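Local coordinates for nickel ABC transporter (Nickel-binding protein) (Bacillus halodurans, PDB 3T66) that probably captures solutes such as nickel complexes or peptides outside the membrane and delivers them to an ABC importer, as binding proteins of its family do, at residues I213-E218 with R475-M480; A459-D464 with K469-T474; T419-E424 with T438-A443; L398-T401 with A407-F410. All blocks are in the same frame, centred on the assembly; numbering follows the deposited sequence.

Contact 1 of 4, residues I213-E218 with R475-M480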
loop_
_atom_site.group_PDB
_atom_site.type_symbol
_atom_site.label_atom_id
_atom_site.label_comp_id
_atom_site.label_asym_id
_atom_site.label_seq_id
_atom_site.Cartn_x
_atom_site.Cartn_y
_atom_site.Cartn_z
ATOM N N ILE A 213 -2.551 10.814 20.174
ATOM C CA ILE A 213 -2.860 10.215 18.882
ATOM C C ILE A 213 -2.648 8.704 18.974
ATOM O O ILE A 213 -1.630 8.237 19.477
ATOM C CB ILE A 213 -1.955 10.831 17.757
ATOM C CG1 ILE A 213 -1.986 12.366 17.792
ATOM C CG2 ILE A 213 -2.328 10.293 16.348
ATOM C CD1 ILE A 213 -0.846 12.998 17.016
ATOM N N VAL A 214 -3.609 7.933 18.502
ATOM C CA VAL A 214 -3.457 6.480 18.522
ATOM C C VAL A 214 -3.656 5.974 17.093
ATOM O O VAL A 214 -4.560 6.405 16.403
ATOM C CB VAL A 214 -4.446 5.796 19.536
ATOM N N TYR A 215 -2.784 5.090 16.639
ATOM C CA TYR A 215 -2.945 4.489 15.317
ATOM C C TYR A 215 -3.668 3.138 15.375
ATOM O O TYR A 215 -3.246 2.249 16.114
ATOM C CB TYR A 215 -1.567 4.303 14.672
ATOM C CG TYR A 215 -1.541 4.364 13.145
ATOM C CD1 TYR A 215 -1.389 5.578 12.495
ATOM C CD2 TYR A 215 -1.628 3.216 12.362
ATOM C CE1 TYR A 215 -1.349 5.669 11.111
ATOM C CE2 TYR A 215 -1.583 3.296 10.955
ATOM C CZ TYR A 215 -1.438 4.534 10.337
ATOM O OH TYR A 215 -1.373 4.685 8.944
ATOM N N ARG A 216 -4.730 2.986 14.580
ATOM C CA ARG A 216 -5.481 1.728 14.449
ATOM C C ARG A 216 -6.155 1.264 15.762
ATOM O O ARG A 216 -5.937 0.152 16.236
ATOM C CB ARG A 216 -4.571 0.627 13.916
ATOM C CG ARG A 216 -5.160 -0.206 12.827
ATOM C CD ARG A 216 -4.477 0.162 11.540
ATOM N NE ARG A 216 -5.246 -0.205 10.358
ATOM C CZ ARG A 216 -4.744 -0.277 9.118
ATOM N NH1 ARG A 216 -3.449 -0.015 8.902
ATOM N NH2 ARG A 216 -5.530 -0.610 8.080
ATOM N N PRO A 217 -6.988 2.126 16.341
ATOM C CA PRO A 217 -7.731 1.842 17.582
ATOM C C PRO A 217 -8.796 0.747 17.419
ATOM O O PRO A 217 -9.222 0.478 16.292
ATOM C CB PRO A 217 -8.428 3.168 17.874
ATOM C CG PRO A 217 -8.564 3.824 16.535
ATOM C CD PRO A 217 -7.360 3.423 15.749
ATOM N N GLU A 218 -9.244 0.150 18.527
ATOM C CA GLU A 218 -10.132 -1.014 18.425
ATOM C C GLU A 218 -11.415 -0.707 17.727
ATOM O O GLU A 218 -12.058 0.308 18.005
ATOM C CB GLU A 218 -10.464 -1.665 19.767
ATOM C CG GLU A 218 -11.357 -2.946 19.627
ATOM C CD GLU A 218 -10.618 -4.185 19.031
ATOM O OE1 GLU A 218 -10.600 -4.373 17.768
ATOM O OE2 GLU A 218 -10.079 -4.983 19.854
ATOM N N ARG A 475 -1.802 8.085 2.956
ATOM C CA ARG A 475 -2.134 6.878 2.229
ATOM C C ARG A 475 -1.020 5.857 2.144
ATOM O O ARG A 475 -1.285 4.654 2.189
ATOM C CB ARG A 475 -2.622 7.248 0.849
ATOM C CG ARG A 475 -4.010 7.826 0.929
ATOM C CD ARG A 475 -4.605 8.052 -0.446
ATOM N NE ARG A 475 -3.995 9.238 -0.970
ATOM C CZ ARG A 475 -4.532 10.439 -0.915
ATOM N NH1 ARG A 475 -5.748 10.607 -0.417
ATOM N NH2 ARG A 475 -3.839 11.455 -1.406
ATOM N N SER A 476 0.222 6.309 2.005
ATOM C CA SER A 476 1.328 5.379 1.875
ATOM C C SER A 476 1.517 4.722 3.222
ATOM O O SER A 476 2.050 3.612 3.348
ATOM C CB SER A 476 2.576 6.132 1.497
ATOM O OG SER A 476 2.741 7.245 2.347
ATOM N N GLU A 477 1.054 5.432 4.242
ATOM C CA GLU A 477 1.291 5.044 5.608
ATOM C C GLU A 477 2.746 5.168 5.987
ATOM O O GLU A 477 3.199 4.450 6.866
ATOM C CB GLU A 477 0.838 3.606 5.800
ATOM C CG GLU A 477 -0.665 3.446 5.770
ATOM C CD GLU A 477 -1.063 2.138 6.368
ATOM O OE1 GLU A 477 -1.118 2.058 7.603
ATOM O OE2 GLU A 477 -1.301 1.183 5.606
ATOM N N TYR A 478 3.489 6.042 5.319
ATOM C CA TYR A 478 4.882 6.198 5.641
ATOM C C TYR A 478 5.030 7.416 6.486
ATOM O O TYR A 478 6.016 7.576 7.173
ATOM C CB TYR A 478 5.718 6.383 4.400
ATOM C CG TYR A 478 5.714 5.189 3.494
ATOM C CD1 TYR A 478 5.442 3.917 3.983
ATOM C CD2 TYR A 478 5.999 5.330 2.124
ATOM C CE1 TYR A 478 5.431 2.820 3.134
ATOM C CE2 TYR A 478 5.995 4.227 1.261
ATOM C CZ TYR A 478 5.717 2.973 1.774
ATOM O OH TYR A 478 5.717 1.877 0.923
ATOM N N TYR A 479 4.038 8.281 6.456
ATOM C CA TYR A 479 4.214 9.573 7.054
ATOM C C TYR A 479 3.236 9.793 8.163
ATOM O O TYR A 479 2.029 9.674 7.981
ATOM C CB TYR A 479 4.111 10.656 5.998
ATOM C CG TYR A 479 4.924 10.311 4.821
ATOM C CD1 TYR A 479 6.287 10.225 4.917
ATOM C CD2 TYR A 479 4.341 10.007 3.620
ATOM C CE1 TYR A 479 7.059 9.880 3.827
ATOM C CE2 TYR A 479 5.117 9.652 2.524
ATOM C CZ TYR A 479 6.466 9.596 2.652
ATOM O OH TYR A 479 7.242 9.233 1.593
ATOM N N MET A 480 3.782 10.097 9.334
ATOM C CA MET A 480 2.982 10.283 10.516
ATOM C C MET A 480 3.527 11.445 11.277
ATOM O O MET A 480 2.881 12.477 11.323
ATOM C CB MET A 480 2.992 9.017 11.320
ATOM C CG MET A 480 2.797 7.834 10.399
ATOM S SD MET A 480 2.352 6.419 11.330
ATOM C CE MET A 480 2.254 5.156 10.041
#

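Contact 2 of 4, residues A459-D464 with K469-T474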
loop_
_atom_site.group_PDB
_atom_site.type_symbol
_atom_site.label_atom_id
_atom_site.label_comp_id
_atom_site.label_asym_id
_atom_site.label_seq_id
_atom_site.Cartn_x
_atom_site.Cartn_y
_atom_site.Cartn_z
ATOM N N ALA A 459 -6.886 2.910 6.587
ATOM C CA ALA A 459 -6.046 3.127 7.739
ATOM C C ALA A 459 -6.834 4.072 8.591
ATOM O O ALA A 459 -7.470 5.020 8.083
ATOM C CB ALA A 459 -4.739 3.720 7.366
ATOM N N VAL A 460 -6.819 3.803 9.886
ATOM C CA VAL A 460 -7.687 4.551 10.782
ATOM C C VAL A 460 -6.857 5.147 11.874
ATOM O O VAL A 460 -5.970 4.475 12.390
ATOM C CB VAL A 460 -8.734 3.646 11.415
ATOM C CG1 VAL A 460 -9.888 4.476 11.907
ATOM C CG2 VAL A 460 -9.226 2.623 10.415
ATOM N N VAL A 461 -7.130 6.404 12.202
ATOM C CA VAL A 461 -6.433 7.113 13.266
ATOM C C VAL A 461 -7.428 7.834 14.156
ATOM O O VAL A 461 -8.338 8.501 13.664
ATOM C CB VAL A 461 -5.469 8.142 12.679
ATOM C CG1 VAL A 461 -5.062 9.181 13.708
ATOM C CG2 VAL A 461 -4.259 7.458 12.223
ATOM N N ALA A 462 -7.257 7.733 15.462
ATOM C CA ALA A 462 -8.063 8.528 16.402
ATOM C C ALA A 462 -7.164 9.453 17.223
ATOM O O ALA A 462 -6.037 9.074 17.608
ATOM C CB ALA A 462 -8.882 7.611 17.315
ATOM N N TYR A 463 -7.646 10.660 17.491
ATOM C CA TYR A 463 -6.867 11.627 18.280
ATOM C C TYR A 463 -7.688 12.692 19.005
ATOM O O TYR A 463 -8.808 12.994 18.576
ATOM C CB TYR A 463 -5.824 12.319 17.410
ATOM C CG TYR A 463 -6.332 13.269 16.341
ATOM C CD1 TYR A 463 -6.311 12.903 14.988
ATOM C CD2 TYR A 463 -6.757 14.558 16.662
ATOM C CE1 TYR A 463 -6.734 13.795 13.971
ATOM C CE2 TYR A 463 -7.194 15.461 15.656
ATOM C CZ TYR A 463 -7.172 15.066 14.314
ATOM O OH TYR A 463 -7.573 15.941 13.328
ATOM N N ASP A 464 -7.103 13.267 20.071
ATOM C CA ASP A 464 -7.665 14.388 20.846
ATOM C C ASP A 464 -7.761 15.606 19.931
ATOM O O ASP A 464 -6.727 16.248 19.609
ATOM C CB ASP A 464 -6.749 14.648 22.052
ATOM C CG ASP A 464 -7.130 15.889 22.888
ATOM O OD1 ASP A 464 -7.656 16.925 22.393
ATOM O OD2 ASP A 464 -6.828 15.835 24.092
ATOM N N LYS A 469 -3.287 19.486 16.146
ATOM C CA LYS A 469 -3.673 20.273 14.956
ATOM C C LYS A 469 -2.919 19.759 13.778
ATOM O O LYS A 469 -1.742 19.469 13.927
ATOM C CB LYS A 469 -3.352 21.776 15.139
ATOM N N ASN A 470 -3.570 19.629 12.622
ATOM C CA ASN A 470 -2.865 19.261 11.387
ATOM C C ASN A 470 -2.400 17.843 11.334
ATOM O O ASN A 470 -1.452 17.521 10.629
ATOM C CB ASN A 470 -1.622 20.094 11.200
ATOM C CG ASN A 470 -1.908 21.546 11.200
ATOM O OD1 ASN A 470 -3.018 21.959 10.919
ATOM N ND2 ASN A 470 -0.902 22.348 11.490
ATOM N N TRP A 471 -3.018 16.953 12.077
ATOM C CA TRP A 471 -2.681 15.586 11.772
ATOM C C TRP A 471 -3.198 15.280 10.370
ATOM O O TRP A 471 -4.392 15.447 10.140
ATOM C CB TRP A 471 -3.335 14.635 12.750
ATOM C CG TRP A 471 -3.167 13.280 12.274
ATOM C CD1 TRP A 471 -4.047 12.567 11.513
ATOM C CD2 TRP A 471 -1.997 12.448 12.442
ATOM N NE1 TRP A 471 -3.507 11.324 11.234
ATOM C CE2 TRP A 471 -2.256 11.232 11.800
ATOM C CE3 TRP A 471 -0.769 12.614 13.085
ATOM C CZ2 TRP A 471 -1.333 10.204 11.777
ATOM C CZ3 TRP A 471 0.125 11.577 13.081
ATOM C CH2 TRP A 471 -0.153 10.398 12.436
ATOM N N VAL A 472 -2.353 14.847 9.437
ATOM C CA VAL A 472 -2.877 14.220 8.191
ATOM C C VAL A 472 -2.589 12.739 8.267
ATOM O O VAL A 472 -1.477 12.372 8.604
ATOM C CB VAL A 472 -2.266 14.820 6.878
ATOM N N THR A 473 -3.581 11.898 8.000
ATOM C CA THR A 473 -3.406 10.435 7.881
ATOM C C THR A 473 -3.011 10.064 6.431
ATOM O O THR A 473 -3.829 10.158 5.503
ATOM C CB THR A 473 -4.712 9.645 8.185
ATOM O OG1 THR A 473 -5.479 10.308 9.190
ATOM C CG2 THR A 473 -4.410 8.209 8.614
ATOM N N THR A 474 -1.785 9.602 6.233
ATOM C CA THR A 474 -1.282 9.442 4.870
ATOM C C THR A 474 -1.538 8.087 4.257
ATOM O O THR A 474 -1.456 7.065 4.934
ATOM C CB THR A 474 0.202 9.644 4.824
ATOM O OG1 THR A 474 0.848 8.562 5.512
ATOM C CG2 THR A 474 0.535 10.994 5.445
#

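Contact 3 of 4, residues T419-E424 with T438-A443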
loop_
_atom_site.group_PDB
_atom_site.type_symbol
_atom_site.label_atom_id
_atom_site.label_comp_id
_atom_site.label_asym_id
_atom_site.label_seq_id
_atom_site.Cartn_x
_atom_site.Cartn_y
_atom_site.Cartn_z
ATOM N N THR A 419 -1.101 -7.981 -22.519
ATOM C CA THR A 419 0.300 -8.204 -22.601
ATOM C C THR A 419 0.985 -7.147 -23.457
ATOM O O THR A 419 2.126 -6.718 -23.166
ATOM C CB THR A 419 0.530 -9.560 -23.109
ATOM O OG1 THR A 419 -0.121 -10.461 -22.195
ATOM C CG2 THR A 419 2.071 -9.854 -23.232
ATOM N N GLY A 420 0.265 -6.687 -24.476
ATOM C CA GLY A 420 0.764 -5.608 -25.325
ATOM C C GLY A 420 1.180 -4.431 -24.456
ATOM O O GLY A 420 2.318 -3.944 -24.498
ATOM N N ILE A 421 0.240 -3.991 -23.632
ATOM C CA ILE A 421 0.411 -2.769 -22.895
ATOM C C ILE A 421 1.510 -2.972 -21.890
ATOM O O ILE A 421 2.447 -2.177 -21.811
ATOM C CB ILE A 421 -0.889 -2.356 -22.235
ATOM C CG1 ILE A 421 -1.993 -2.263 -23.288
ATOM C CG2 ILE A 421 -0.706 -1.017 -21.580
ATOM C CD1 ILE A 421 -3.384 -2.069 -22.731
ATOM N N ILE A 422 1.418 -4.068 -21.152
ATOM C CA ILE A 422 2.374 -4.309 -20.065
ATOM C C ILE A 422 3.773 -4.321 -20.640
ATOM O O ILE A 422 4.660 -3.688 -20.097
ATOM C CB ILE A 422 2.039 -5.553 -19.190
ATOM C CG1 ILE A 422 0.700 -5.315 -18.477
ATOM C CG2 ILE A 422 3.184 -5.845 -18.199
ATOM C CD1 ILE A 422 -0.055 -6.578 -18.067
ATOM N N ASP A 423 3.928 -4.975 -21.777
ATOM C CA ASP A 423 5.153 -4.845 -22.551
ATOM C C ASP A 423 5.646 -3.393 -22.808
ATOM O O ASP A 423 6.800 -3.079 -22.461
ATOM C CB ASP A 423 5.029 -5.624 -23.863
ATOM C CG ASP A 423 5.042 -7.128 -23.656
ATOM O OD1 ASP A 423 5.188 -7.536 -22.482
ATOM O OD2 ASP A 423 4.915 -7.899 -24.649
ATOM N N GLU A 424 4.837 -2.511 -23.402
ATOM C CA GLU A 424 5.359 -1.149 -23.626
ATOM C C GLU A 424 5.705 -0.606 -22.269
ATOM O O GLU A 424 6.805 -0.070 -22.085
ATOM C CB GLU A 424 4.414 -0.178 -24.380
ATOM N N THR A 438 -0.725 2.654 -17.670
ATOM C CA THR A 438 -1.389 2.017 -16.560
ATOM C C THR A 438 -2.904 2.226 -16.556
ATOM O O THR A 438 -3.625 1.350 -16.160
ATOM C CB THR A 438 -0.754 2.474 -15.249
ATOM O OG1 THR A 438 0.632 2.685 -15.464
ATOM C CG2 THR A 438 -0.870 1.444 -14.206
ATOM N N GLU A 439 -3.377 3.382 -17.004
ATOM C CA GLU A 439 -4.794 3.690 -17.074
ATOM C C GLU A 439 -5.404 2.770 -18.091
ATOM O O GLU A 439 -6.525 2.376 -17.971
ATOM C CB GLU A 439 -5.035 5.138 -17.530
ATOM C CG GLU A 439 -5.425 6.210 -16.477
ATOM C CD GLU A 439 -6.595 7.103 -16.886
ATOM O OE1 GLU A 439 -7.563 6.543 -17.378
ATOM O OE2 GLU A 439 -6.583 8.341 -16.703
ATOM N N GLN A 440 -4.645 2.430 -19.109
ATOM C CA GLN A 440 -5.129 1.623 -20.198
ATOM C C GLN A 440 -5.211 0.193 -19.803
ATOM O O GLN A 440 -6.105 -0.512 -20.169
ATOM C CB GLN A 440 -4.161 1.708 -21.351
ATOM C CG GLN A 440 -4.108 3.018 -22.038
ATOM C CD GLN A 440 -3.237 2.957 -23.235
ATOM O OE1 GLN A 440 -2.642 3.935 -23.650
ATOM N NE2 GLN A 440 -3.149 1.793 -23.804
ATOM N N ALA A 441 -4.214 -0.250 -19.090
ATOM C CA ALA A 441 -4.196 -1.588 -18.621
ATOM C C ALA A 441 -5.341 -1.688 -17.613
ATOM O O ALA A 441 -6.082 -2.664 -17.608
ATOM C CB ALA A 441 -2.874 -1.881 -17.985
ATOM N N ALA A 442 -5.511 -0.651 -16.797
ATOM C CA ALA A 442 -6.619 -0.622 -15.877
ATOM C C ALA A 442 -7.927 -0.740 -16.672
ATOM O O ALA A 442 -8.612 -1.767 -16.597
ATOM C CB ALA A 442 -6.582 0.612 -15.085
ATOM N N ALA A 443 -8.247 0.278 -17.468
ATOM C CA ALA A 443 -9.377 0.240 -18.395
ATOM C C ALA A 443 -9.577 -1.143 -19.042
ATOM O O ALA A 443 -10.661 -1.723 -19.069
ATOM C CB ALA A 443 -9.178 1.300 -19.475
#

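Contact 4 of 4, residues L398-T401 with A407-F410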
loop_
_atom_site.group_PDB
_atom_site.type_symbol
_atom_site.label_atom_id
_atom_site.label_comp_id
_atom_site.label_asym_id
_atom_site.label_seq_id
_atom_site.Cartn_x
_atom_site.Cartn_y
_atom_site.Cartn_z
ATOM N N LEU A 398 1.142 -5.142 -11.964
ATOM C CA LEU A 398 0.440 -5.476 -13.164
ATOM C C LEU A 398 1.200 -6.568 -13.796
ATOM O O LEU A 398 0.646 -7.611 -14.115
ATOM C CB LEU A 398 0.371 -4.303 -14.109
ATOM C CG LEU A 398 -0.685 -3.291 -13.741
ATOM C CD1 LEU A 398 -0.471 -2.055 -14.576
ATOM C CD2 LEU A 398 -2.049 -3.852 -13.936
ATOM N N ASN A 399 2.487 -6.348 -13.970
ATOM C CA ASN A 399 3.277 -7.384 -14.545
ATOM C C ASN A 399 3.116 -8.704 -13.774
ATOM O O ASN A 399 2.853 -9.766 -14.375
ATOM C CB ASN A 399 4.727 -6.977 -14.629
ATOM C CG ASN A 399 5.477 -7.823 -15.607
ATOM O OD1 ASN A 399 5.515 -7.529 -16.813
ATOM N ND2 ASN A 399 6.059 -8.905 -15.111
ATOM N N ALA A 400 3.216 -8.633 -12.450
ATOM C CA ALA A 400 3.162 -9.826 -11.647
ATOM C C ALA A 400 1.834 -10.561 -11.819
ATOM O O ALA A 400 1.793 -11.798 -11.848
ATOM C CB ALA A 400 3.404 -9.505 -10.215
ATOM N N THR A 401 0.744 -9.836 -11.967
ATOM C CA THR A 401 -0.554 -10.511 -11.890
ATOM C C THR A 401 -1.204 -10.840 -13.253
ATOM O O THR A 401 -2.138 -11.674 -13.356
ATOM C CB THR A 401 -1.478 -9.682 -10.994
ATOM O OG1 THR A 401 -0.753 -9.344 -9.793
ATOM C CG2 THR A 401 -2.709 -10.442 -10.639
ATOM N N ALA A 407 4.987 -13.538 -12.013
ATOM C CA ALA A 407 5.344 -14.331 -10.866
ATOM C C ALA A 407 4.144 -14.726 -10.083
ATOM O O ALA A 407 4.093 -15.789 -9.515
ATOM C CB ALA A 407 6.253 -13.561 -10.004
ATOM N N LEU A 408 3.217 -13.809 -9.985
ATOM C CA LEU A 408 2.005 -14.024 -9.257
ATOM C C LEU A 408 0.896 -14.415 -10.163
ATOM O O LEU A 408 -0.230 -14.460 -9.751
ATOM C CB LEU A 408 1.624 -12.799 -8.470
ATOM C CG LEU A 408 2.402 -12.656 -7.183
ATOM C CD1 LEU A 408 2.896 -11.282 -7.101
ATOM C CD2 LEU A 408 1.528 -12.968 -6.023
ATOM N N ASN A 409 1.179 -14.657 -11.420
ATOM C CA ASN A 409 0.078 -14.991 -12.279
ATOM C C ASN A 409 -0.328 -16.410 -12.048
ATOM O O ASN A 409 0.360 -17.330 -12.415
ATOM C CB ASN A 409 0.503 -14.834 -13.717
ATOM C CG ASN A 409 -0.625 -14.906 -14.632
ATOM O OD1 ASN A 409 -1.713 -15.189 -14.219
ATOM N ND2 ASN A 409 -0.389 -14.651 -15.888
ATOM N N PHE A 410 -1.492 -16.585 -11.455
ATOM C CA PHE A 410 -1.971 -17.928 -11.099
ATOM C C PHE A 410 -3.325 -18.225 -11.714
ATOM O O PHE A 410 -3.873 -19.328 -11.611
ATOM C CB PHE A 410 -2.019 -18.090 -9.579
ATOM C CG PHE A 410 -0.677 -18.065 -8.936
ATOM C CD1 PHE A 410 0.456 -18.549 -9.624
ATOM C CD2 PHE A 410 -0.530 -17.585 -7.645
ATOM C CE1 PHE A 410 1.747 -18.553 -9.022
ATOM C CE2 PHE A 410 0.740 -17.580 -7.024
ATOM C CZ PHE A 410 1.888 -18.073 -7.716
#

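Contact 1 of 4, residues I213-E218 with R475-M480
Y215, the last residue of strand 213-215, reaches across to E477 and M480 in the C-terminal tail. Its CB aims at the tail, and CG lies opposite the backbone N (chi1 -151°), which projects the ring out over the gap between two backbones whose nearest CA atoms, those of Y215 and M480, are 9.6 Å apart. Halfway along the ring CD1 and CE1 pass the thioether: M480 SD is 3.8 Å from Y215 CE1, an oblique Met-aromatic contact with the sulfur 34° off the ring normal. Further on, CZ meets the methyl group, with Y215 CZ 3.8 Å from M480 CE. The long, unbranched methionine suits this place because it can lie across an aromatic ring. At the tip, Y215 OH donates a hydrogen bond to E477 OE1 at 3.0 Å, entering on the anti side of a carboxylate nearly coplanar with the ring. R216 bends at chi2 and brings its guanidinium to the same oxygen, a salt bridge of 3.4 Å between R216 NH1 and E477 OE1. Elsewhere R216 O is bonded to R202, and M480 also packs on F17 and F19 of strand 14-19. One carboxylate oxygen thus accepts the phenol hydrogen bond and faces a cation; together these would be expected to favour a charged E477, while the sulfur and ring supply the apolar half of the join.

Contact 2 of 4, residues A459-D464 with K469-T474
V461 and Y463 meet W471 and T473 where the C-terminal tail, having left strand 451-464, doubles back over one face of the sheet. The family has the type 2 periplasmic-binding fold, and this long strand runs here between strands 213-215 and 231-237, antiparallel to both. Along it A459, V461 and Y463 send their side chains to the tail while V460 and A462 point away, the alternation of an extended chain; in the tail W471 and T473 answer from their side. W471 has CG opposite its backbone N (chi1 170°), turning one face of the indole to V461. The valine CG1 lies over that face, near its rim, with V461 CG1 3.6 Å from W471 NE1. Its other methyl is used as well: V461 CG2 lies 3.7 Å from T473 CG2, the two side chains running alongside but pointing opposite ways. A beta-branched residue fits because its two methyls spread over the indole while one of them also reaches T473. Y463 is tilted rather than stacked, its ring plane at 55° to that of the indole, and Y463 CE1 packs on W471 CB at 3.7 Å. Its hydroxyl is bonded to E234 of strand 231-237, whose carboxylate also binds T473 OG1. That threonine oxygen lies near the indole plane, at the ring edge, and accepts a hydrogen bond from W471 NE1, with W471 NE1 and T473 OG1 3.0 Å apart.

Contact 3 of 4, residues T419-E424 with T438-A443
I421 contributes the largest share of the surface buried here, followed by A441 and Q440 in nearly equal parts. The three join helices 416-426 and 431-447, consecutive in the chain and running roughly antiparallel past each other as a helical hairpin. Between 419-424 and 438-443 the CA atoms come nearest at I421 and A441, 6.4 Å apart, and what lies between them is a single branched aliphatic side chain facing a small one. I421 points at the neighbouring helix and divides its work between two branches. CG1 sits beside the backbone N (chi1 -55°) and the chain then extends (chi2 171°), carrying CD1 across to the backbone of the second helix, where I421 CD1 is 4.2 Å from A441 N and 4.0 Å from Q440 O. The shorter branch stays back, with I421 CG2 4.3 Å from A441 CB. Alanine suits this position because its lone methyl lets the isoleucine approach the helix backbone itself; the same methyl also packs on L398 of helix 395-402 and on L418. Within these segments the contact is van der Waals packing of one isoleucine on an alanine and a glutamine. Q440, at the solvent-facing margin, adds a partial wall: it points toward the first helix, and its extended chain crosses the isoleucine obliquely. It is an exposed residue, and a long polar side chain is at home at such an edge. Its CB and its amide nitrogen both lie against the isoleucine methyl, with I421 CD1 4.1 Å from Q440 CB and 4.0 Å from Q440 NE2.

Contact 4 of 4, residues L398-T401 with A407-F410
Backbone and side-chain contacts join A400 and T401 to A407, L408 and N409 in a surface contact at the C-terminal turn of helix 395-402, where the chain that leaves the helix folds back against it. The two pieces are very close, with the CA atoms of T401 and N409 4.5 Å apart. At the centre is the carbonyl of A400, near the helix end where such groups lack a later turn to bind. L408 N donates to it, a weak hydrogen bond of 3.1 Å between L408 N and A400 O with an angle of 126° at the hydrogen. N409 N is equally near but too poorly aimed to count as a bond. In the binding-protein fold of this family, segment 407-410 belongs to the connection between helices 395-402 and 416-426; where it meets the helix, A400 presents only a methyl, which allows close approach. On that methyl rests L408, whose CB points at the helix: chi1 (-79°) sets CG beside the backbone N, and chi2 (132°) then turns CD1 to the methyl, L408 CD1 being 3.6 Å from A400 CB. T401 points away from the loop, and its hydroxyl is bonded to Y397 O one turn back in the helix. N409 packs its CB 3.8 Å from A400 O, while N409 ND2 is hydrogen-bonded to the carbonyls of H403 and V413 within the connection.

Coming from the N terminus, the chain first reaches 213-218, which opens contact 1, and the long excursion this begins ends only when 475-480 returns to it. The other three contacts fall within that excursion, one after another, none crossing. Contact 4 closes a short turn behind helix 395-402; contact 3 then pairs the next two helices. Contacts 3 and 4 touch through I422 with N399 and T438 with L398, making one helical cluster. Contact 2 follows on strand 451-464, and it adjoins contact 1 because strands 213-215 and 451-464 are paired. The tail thereby covers two neighbouring strands; the centres of contacts 1 and 3 are about 33 Å apart, on opposite sides of the chain's centre.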